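Tumor necrosis factor-inducible protein TSG-6 (Homo sapiens, PDB 2PF5) binds hyaluronan through its Link module, the domain described here, and transfers heavy chains from inter-alpha-inhibitor to hyaluronan during extracellular matrix remodelling. Local coordinates at residues 1-5 with 44-48; 10-16 with 84-90. One frame throughout, in Å; residues are numbered along the deposited sequence. Where two conformers were deposited one is given.

Overall arrangement
Both interactions lie within the single Link module and reach the sheet in which strands 2-5 and 89-93 are neighbours, their centres about 14 Å apart. Interaction 1 sets strand 2-5, the antiparallel neighbour of 89-93, against the loop that leads from helix 33-41 to strand 50-51. Interaction 2 joins the loop ahead of helix 16-25 to the run entering strand 89-93. In chain order the segments alternate, 1-5, 10-16, 44-48 and 84-90, so the two contacts cross along the chain and tie the N-terminal part to both the middle and the end of the domain. They meet directly where His-4 NE2 lies 2.8 Å from Asp-89 OD2, a probable hydrogen bond, and in the backbone pairing of Arg-5 with Ala-90.

Interaction 1 of 2, residues 1-5 with 44-48; sequences GVYHR and FHVCA
In the Link module, strand 2-5 is flanked by the loop that follows helix 33-41, and Val-2 and His-4 meet Phe-44, Val-46 and Ala-48 of that loop. No hydrogen bond crosses between the segments, and the 242 Å² buried between them comes mostly from side chains, with the backbone of strand 2-5 also meeting the Phe-44 ring. Val-46 CG1 sits over one face of the His-4 imidazole, 3.9 Å from the ring centroid and 13° off its normal, which defines a CH-pi contact. The valine puts this methyl there because CG1 stands anti to the backbone N (chi1 -175°); its other methyl, CG2, reaches His-4 CB at 4.0 Å. At the far end of the imidazole, Ala-48 CB approaches NE2 to 3.6 Å. Nearer the N-terminus, Val-2 CG1 touches Phe-44 CE2 at 3.8 Å, the two side chains crossing at about a right angle. The phenyl tip CZ then lies 3.8 Å from Tyr-3 CA, while His-4 N stands at the ring edge. Leu-36 and Ala-39 of helix 33-41 touch both Val-2 and Phe-44. With NE2 probably bonded to Asp-89, the imidazole combines an apolar face with a polar end, and the carboxylate would be expected to stabilise a protonated ring.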
loop_
_atom_site.group_PDB
_atom_site.type_symbol
_atom_site.label_atom_id
_atom_site.label_comp_id
_atom_site.label_asym_id
_atom_site.label_seq_id
_atom_site.Cartn_x
_atom_site.Cartn_y
_atom_site.Cartn_z
ATOM N N GLY A 1 -2.333 6.097 -11.575
ATOM C CA GLY A 1 -1.451 4.918 -11.384
ATOM C C GLY A 1 -1.484 4.621 -9.885
ATOM O O GLY A 1 -2.465 4.917 -9.196
ATOM N N VAL A 2 -0.402 4.063 -9.379
ATOM C CA VAL A 2 -0.337 3.623 -7.992
ATOM C C VAL A 2 0.548 4.594 -7.209
ATOM O O VAL A 2 1.549 5.103 -7.742
ATOM C CB VAL A 2 0.239 2.183 -7.938
ATOM C CG1 VAL A 2 0.462 1.720 -6.444
ATOM C CG2 VAL A 2 -0.692 1.219 -8.701
ATOM N N TYR A 3 0.204 4.862 -5.955
ATOM C CA TYR A 3 1.039 5.730 -5.144
ATOM C C TYR A 3 0.943 5.395 -3.665
ATOM O O TYR A 3 0.019 4.704 -3.245
ATOM C CB TYR A 3 0.708 7.218 -5.389
ATOM C CG TYR A 3 -0.703 7.630 -5.013
ATOM C CD1 TYR A 3 -1.000 8.072 -3.719
ATOM C CD2 TYR A 3 -1.740 7.593 -5.961
ATOM C CE1 TYR A 3 -2.293 8.455 -3.378
ATOM C CE2 TYR A 3 -3.022 7.987 -5.638
ATOM C CZ TYR A 3 -3.289 8.433 -4.343
ATOM O OH TYR A 3 -4.563 8.836 -3.995
ATOM N N HIS A 4 1.900 5.915 -2.901
ATOM C CA HIS A 4 2.007 5.626 -1.461
ATOM C C HIS A 4 1.453 6.808 -0.675
ATOM O O HIS A 4 1.733 7.976 -1.014
ATOM C CB HIS A 4 3.468 5.384 -1.122
ATOM C CG HIS A 4 3.793 5.408 0.342
ATOM N ND1 HIS A 4 4.431 6.474 0.936
ATOM C CD2 HIS A 4 3.629 4.477 1.316
ATOM C CE1 HIS A 4 4.613 6.218 2.224
ATOM N NE2 HIS A 4 4.142 5.009 2.476
ATOM N N ARG A 5 0.727 6.521 0.404
ATOM C CA ARG A 5 0.218 7.591 1.270
ATOM C C ARG A 5 0.407 7.220 2.748
ATOM O O ARG A 5 0.200 6.065 3.139
ATOM C CB ARG A 5 -1.266 7.893 0.978
ATOM C CG ARG A 5 -1.583 8.691 -0.306
ATOM C CD ARG A 5 -1.427 10.234 -0.151
ATOM N NE ARG A 5 -1.684 10.983 -1.391
ATOM C CZ ARG A 5 -0.834 11.152 -2.409
ATOM N NH1 ARG A 5 0.396 10.618 -2.413
ATOM N NH2 ARG A 5 -1.231 11.848 -3.459
ATOM N N PHE A 44 8.363 1.856 -9.651
ATOM C CA PHE A 44 7.767 2.301 -8.392
ATOM C C PHE A 44 8.416 1.563 -7.221
ATOM O O PHE A 44 8.282 0.345 -7.105
ATOM C CB PHE A 44 6.269 2.026 -8.383
ATOM C CG PHE A 44 5.538 2.582 -7.179
ATOM C CD1 PHE A 44 5.564 3.947 -6.878
ATOM C CD2 PHE A 44 4.769 1.740 -6.392
ATOM C CE1 PHE A 44 4.847 4.442 -5.749
ATOM C CE2 PHE A 44 4.041 2.226 -5.289
ATOM C CZ PHE A 44 4.093 3.561 -4.964
ATOM N N HIS A 45 9.116 2.317 -6.376
ATOM C CA HIS A 45 9.916 1.795 -5.252
ATOM C C HIS A 45 9.568 2.639 -4.018
ATOM O O HIS A 45 9.728 3.864 -4.070
ATOM C CB HIS A 45 11.410 1.957 -5.624
ATOM C CG HIS A 45 12.384 1.476 -4.587
ATOM N ND1 HIS A 45 13.155 0.346 -4.758
ATOM C CD2 HIS A 45 12.742 1.994 -3.386
ATOM C CE1 HIS A 45 13.929 0.178 -3.702
ATOM N NE2 HIS A 45 13.692 1.160 -2.852
ATOM N N VAL A 46 9.108 2.011 -2.934
ATOM C CA VAL A 46 8.891 2.721 -1.665
ATOM C C VAL A 46 9.255 1.752 -0.530
ATOM O O VAL A 46 8.736 0.647 -0.486
ATOM C CB VAL A 46 7.414 3.171 -1.458
ATOM C CG1 VAL A 46 7.302 4.003 -0.189
ATOM C CG2 VAL A 46 6.870 3.970 -2.652
ATOM N N CYS A 47 10.149 2.166 0.362
ATOM C CA CYS A 47 10.513 1.290 1.477
ATOM C C CYS A 47 9.596 1.564 2.682
ATOM O O CYS A 47 10.031 2.093 3.694
ATOM C CB CYS A 47 11.999 1.396 1.834
ATOM S SG CYS A 47 12.524 0.001 2.903
ATOM N N ALA A 48 8.323 1.214 2.531
ATOM C CA ALA A 48 7.314 1.440 3.571
ATOM C C ALA A 48 6.147 0.502 3.366
ATOM O O ALA A 48 5.456 0.553 2.330
ATOM C CB ALA A 48 6.833 2.917 3.566
#

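Interaction 2 of 2, residues 10-16 with 84-90; sequences GKYKLTY and RSERWDA
An antiparallel bridge pairs Leu-14 with Trp-88 where the loop before helix 16-25 meets the run into strand 89-93 of the Link module. It is a hydrogen-bonded pair with both bonds formed: Leu-14 N donates to Trp-88 O at 3.0 Å, and Trp-88 N to Leu-14 O at 2.9 Å. Leu-14 O also accepts from Trp-51 NE1 and receives a CA-H...O contact from Arg-87. Further along, Tyr-16 N, in the first turn of the helix, is satisfied by Arg-84 O at 3.1 Å.

At the other end, Tyr-12 N donates to Asp-89 OD1 at 2.8 Å, arriving from above the carboxylate plane. A water accepts from Lys-13 N at 3.1 Å and lies within hydrogen-bonding range of Gly-10 O and the same OD1. Asp-89 OD2 is satisfied by His-4. Lys-13 O receives two weak bonds from Arg-87 NE and NH1, and Lys-13 CG lies over one face of that guanidinium.

The six-membered ring of Trp-88 presents its edge to the face of Tyr-12, with centroids 5.0 Å apart and planes at 73°. Tyr-12 CG lies anti to its own carbonyl carbon (chi1 -62°), which brings the ring against Trp-88 CE3 and CZ3. Lys-11 CE lies over the opposite face of the tyrosine, whose OH bonds to Ala-49 N. Trp-88 NE1 donates to Glu-86 OE1 at 2.9 Å, 7° out of the ring plane, which together with the packing limits rotation of the indole; Arg-81 forms a salt bridge with that same oxygen.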
loop_
_atom_site.group_PDB
_atom_site.type_symbol
_atom_site.label_atom_id
_atom_site.label_comp_id
_atom_site.label_asym_id
_atom_site.label_seq_id
_atom_site.Cartn_x
_atom_site.Cartn_y
_atom_site.Cartn_z
ATOM N N GLY A 10 1.730 10.743 10.472
ATOM C CA GLY A 10 3.043 10.196 10.122
ATOM C C GLY A 10 3.021 8.745 9.683
ATOM O O GLY A 10 1.969 8.206 9.363
ATOM N N LYS A 11 4.202 8.121 9.706
ATOM C CA LYS A 11 4.441 6.788 9.169
ATOM C C LYS A 11 3.768 5.708 10.037
ATOM O O LYS A 11 3.825 5.787 11.276
ATOM C CB LYS A 11 5.959 6.538 9.104
ATOM C CG LYS A 11 6.325 5.179 8.483
ATOM C CD LYS A 11 7.851 4.997 8.396
ATOM C CE LYS A 11 8.187 3.823 7.473
ATOM N NZ LYS A 11 9.668 3.749 7.274
ATOM N N TYR A 12 3.146 4.742 9.372
ATOM C CA TYR A 12 2.498 3.561 9.980
ATOM C C TYR A 12 1.452 3.958 11.028
ATOM O O TYR A 12 1.568 3.629 12.221
ATOM C CB TYR A 12 3.538 2.571 10.564
ATOM C CG TYR A 12 4.512 1.947 9.558
ATOM C CD1 TYR A 12 4.283 1.985 8.170
ATOM C CD2 TYR A 12 5.636 1.281 10.007
ATOM C CE1 TYR A 12 5.195 1.408 7.275
ATOM C CE2 TYR A 12 6.538 0.698 9.133
ATOM C CZ TYR A 12 6.309 0.743 7.774
ATOM O OH TYR A 12 7.237 0.144 6.948
ATOM N N LYS A 13 0.443 4.695 10.581
ATOM C CA LYS A 13 -0.598 5.167 11.469
ATOM C C LYS A 13 -2.011 4.949 10.890
ATOM O O LYS A 13 -2.988 5.476 11.423
ATOM C CB LYS A 13 -0.314 6.637 11.835
ATOM C CG LYS A 13 0.552 6.758 13.098
ATOM C CD LYS A 13 1.447 7.955 13.060
ATOM C CE LYS A 13 2.382 7.980 14.274
ATOM N NZ LYS A 13 1.676 8.110 15.590
ATOM N N LEU A 14 -2.128 4.157 9.819
ATOM C CA LEU A 14 -3.441 3.851 9.244
ATOM C C LEU A 14 -3.853 2.407 9.491
ATOM O O LEU A 14 -3.109 1.485 9.177
ATOM C CB LEU A 14 -3.498 4.114 7.718
ATOM C CG LEU A 14 -3.197 5.553 7.272
ATOM C CD1 LEU A 14 -2.858 5.516 5.770
ATOM C CD2 LEU A 14 -4.355 6.448 7.526
ATOM N N THR A 15 -5.062 2.215 10.032
ATOM C CA THR A 15 -5.664 0.879 10.077
ATOM C C THR A 15 -6.089 0.543 8.657
ATOM O O THR A 15 -6.078 1.428 7.773
ATOM C CB THR A 15 -6.903 0.823 10.991
ATOM O OG1 THR A 15 -7.906 1.690 10.444
ATOM C CG2 THR A 15 -6.559 1.264 12.453
ATOM N N TYR A 16 -6.485 -0.708 8.428
ATOM C CA TYR A 16 -6.960 -1.119 7.118
ATOM C C TYR A 16 -8.134 -0.248 6.664
ATOM O O TYR A 16 -8.149 0.250 5.546
ATOM C CB TYR A 16 -7.388 -2.594 7.112
ATOM C CG TYR A 16 -7.953 -3.038 5.774
ATOM C CD1 TYR A 16 -7.171 -2.951 4.614
ATOM C CD2 TYR A 16 -9.259 -3.537 5.662
ATOM C CE1 TYR A 16 -7.670 -3.332 3.375
ATOM C CE2 TYR A 16 -9.769 -3.958 4.401
ATOM C CZ TYR A 16 -8.963 -3.829 3.271
ATOM O OH TYR A 16 -9.385 -4.235 2.022
ATOM N N ARG A 84 -6.856 -6.316 11.445
ATOM C CA ARG A 84 -7.047 -5.113 10.585
ATOM C C ARG A 84 -6.904 -3.791 11.321
ATOM O O ARG A 84 -7.026 -2.726 10.708
ATOM C CB ARG A 84 -8.373 -5.174 9.801
ATOM C CG ARG A 84 -8.505 -6.427 8.900
ATOM C CD ARG A 84 -7.462 -6.575 7.831
ATOM N NE ARG A 84 -7.610 -7.868 7.144
ATOM C CZ ARG A 84 -8.561 -8.166 6.254
ATOM N NH1 ARG A 84 -9.471 -7.260 5.878
ATOM N NH2 ARG A 84 -8.613 -9.393 5.741
ATOM N N SER A 85 -6.610 -3.842 12.612
ATOM C CA SER A 85 -6.318 -2.618 13.366
ATOM C C SER A 85 -4.807 -2.380 13.460
ATOM O O SER A 85 -4.356 -1.434 14.105
ATOM C CB SER A 85 -6.999 -2.608 14.751
ATOM O OG SER A 85 -6.344 -3.455 15.681
ATOM N N GLU A 86 -4.017 -3.232 12.795
ATOM C CA GLU A 86 -2.592 -2.927 12.686
ATOM C C GLU A 86 -2.464 -1.592 11.951
ATOM O O GLU A 86 -3.329 -1.258 11.103
ATOM C CB GLU A 86 -1.848 -4.019 11.913
ATOM C CG GLU A 86 -1.644 -5.322 12.732
ATOM C CD GLU A 86 -0.917 -6.393 11.925
ATOM O OE1 GLU A 86 -0.551 -6.111 10.743
ATOM O OE2 GLU A 86 -0.729 -7.516 12.448
ATOM N N ARG A 87 -1.409 -0.836 12.239
ATOM C CA ARG A 87 -1.226 0.498 11.611
ATOM C C ARG A 87 -0.024 0.502 10.646
ATOM O O ARG A 87 1.110 0.216 11.024
ATOM C CB ARG A 87 -1.099 1.607 12.671
ATOM C CG ARG A 87 -2.337 1.725 13.561
ATOM C CD ARG A 87 -2.033 2.596 14.745
ATOM N NE ARG A 87 -2.472 3.946 14.437
ATOM C CZ ARG A 87 -2.164 5.038 15.132
ATOM N NH1 ARG A 87 -2.663 6.197 14.737
ATOM N NH2 ARG A 87 -1.355 4.988 16.191
ATOM N N TRP A 88 -0.309 0.809 9.384
ATOM C CA TRP A 88 0.688 0.764 8.325
ATOM C C TRP A 88 0.447 2.000 7.453
ATOM O O TRP A 88 -0.338 2.873 7.803
ATOM C CB TRP A 88 0.513 -0.509 7.489
ATOM C CG TRP A 88 0.776 -1.841 8.256
ATOM C CD1 TRP A 88 -0.157 -2.769 8.653
ATOM C CD2 TRP A 88 2.048 -2.339 8.696
ATOM N NE1 TRP A 88 0.463 -3.841 9.282
ATOM C CE2 TRP A 88 1.813 -3.598 9.328
ATOM C CE3 TRP A 88 3.365 -1.863 8.602
ATOM C CZ2 TRP A 88 2.854 -4.379 9.851
ATOM C CZ3 TRP A 88 4.402 -2.627 9.142
ATOM C CH2 TRP A 88 4.141 -3.884 9.752
ATOM N N ASP A 89 1.080 2.055 6.283
ATOM C CA ASP A 89 0.735 3.106 5.348
ATOM C C ASP A 89 -0.352 2.577 4.399
ATOM O O ASP A 89 -1.040 1.589 4.709
ATOM C CB ASP A 89 2.012 3.591 4.628
ATOM C CG ASP A 89 2.938 4.379 5.543
ATOM O OD1 ASP A 89 2.503 4.899 6.612
ATOM O OD2 ASP A 89 4.127 4.497 5.182
ATOM N N ALA A 90 -0.500 3.204 3.230
ATOM C CA ALA A 90 -1.501 2.793 2.254
ATOM C C ALA A 90 -0.895 2.855 0.848
ATOM O O ALA A 90 -0.124 3.757 0.550
ATOM C CB ALA A 90 -2.725 3.705 2.328
HETATM O O HOH W 1 0.727 6.191 7.929
HETATM O O HOH W 2 -5.313 4.577 13.538
#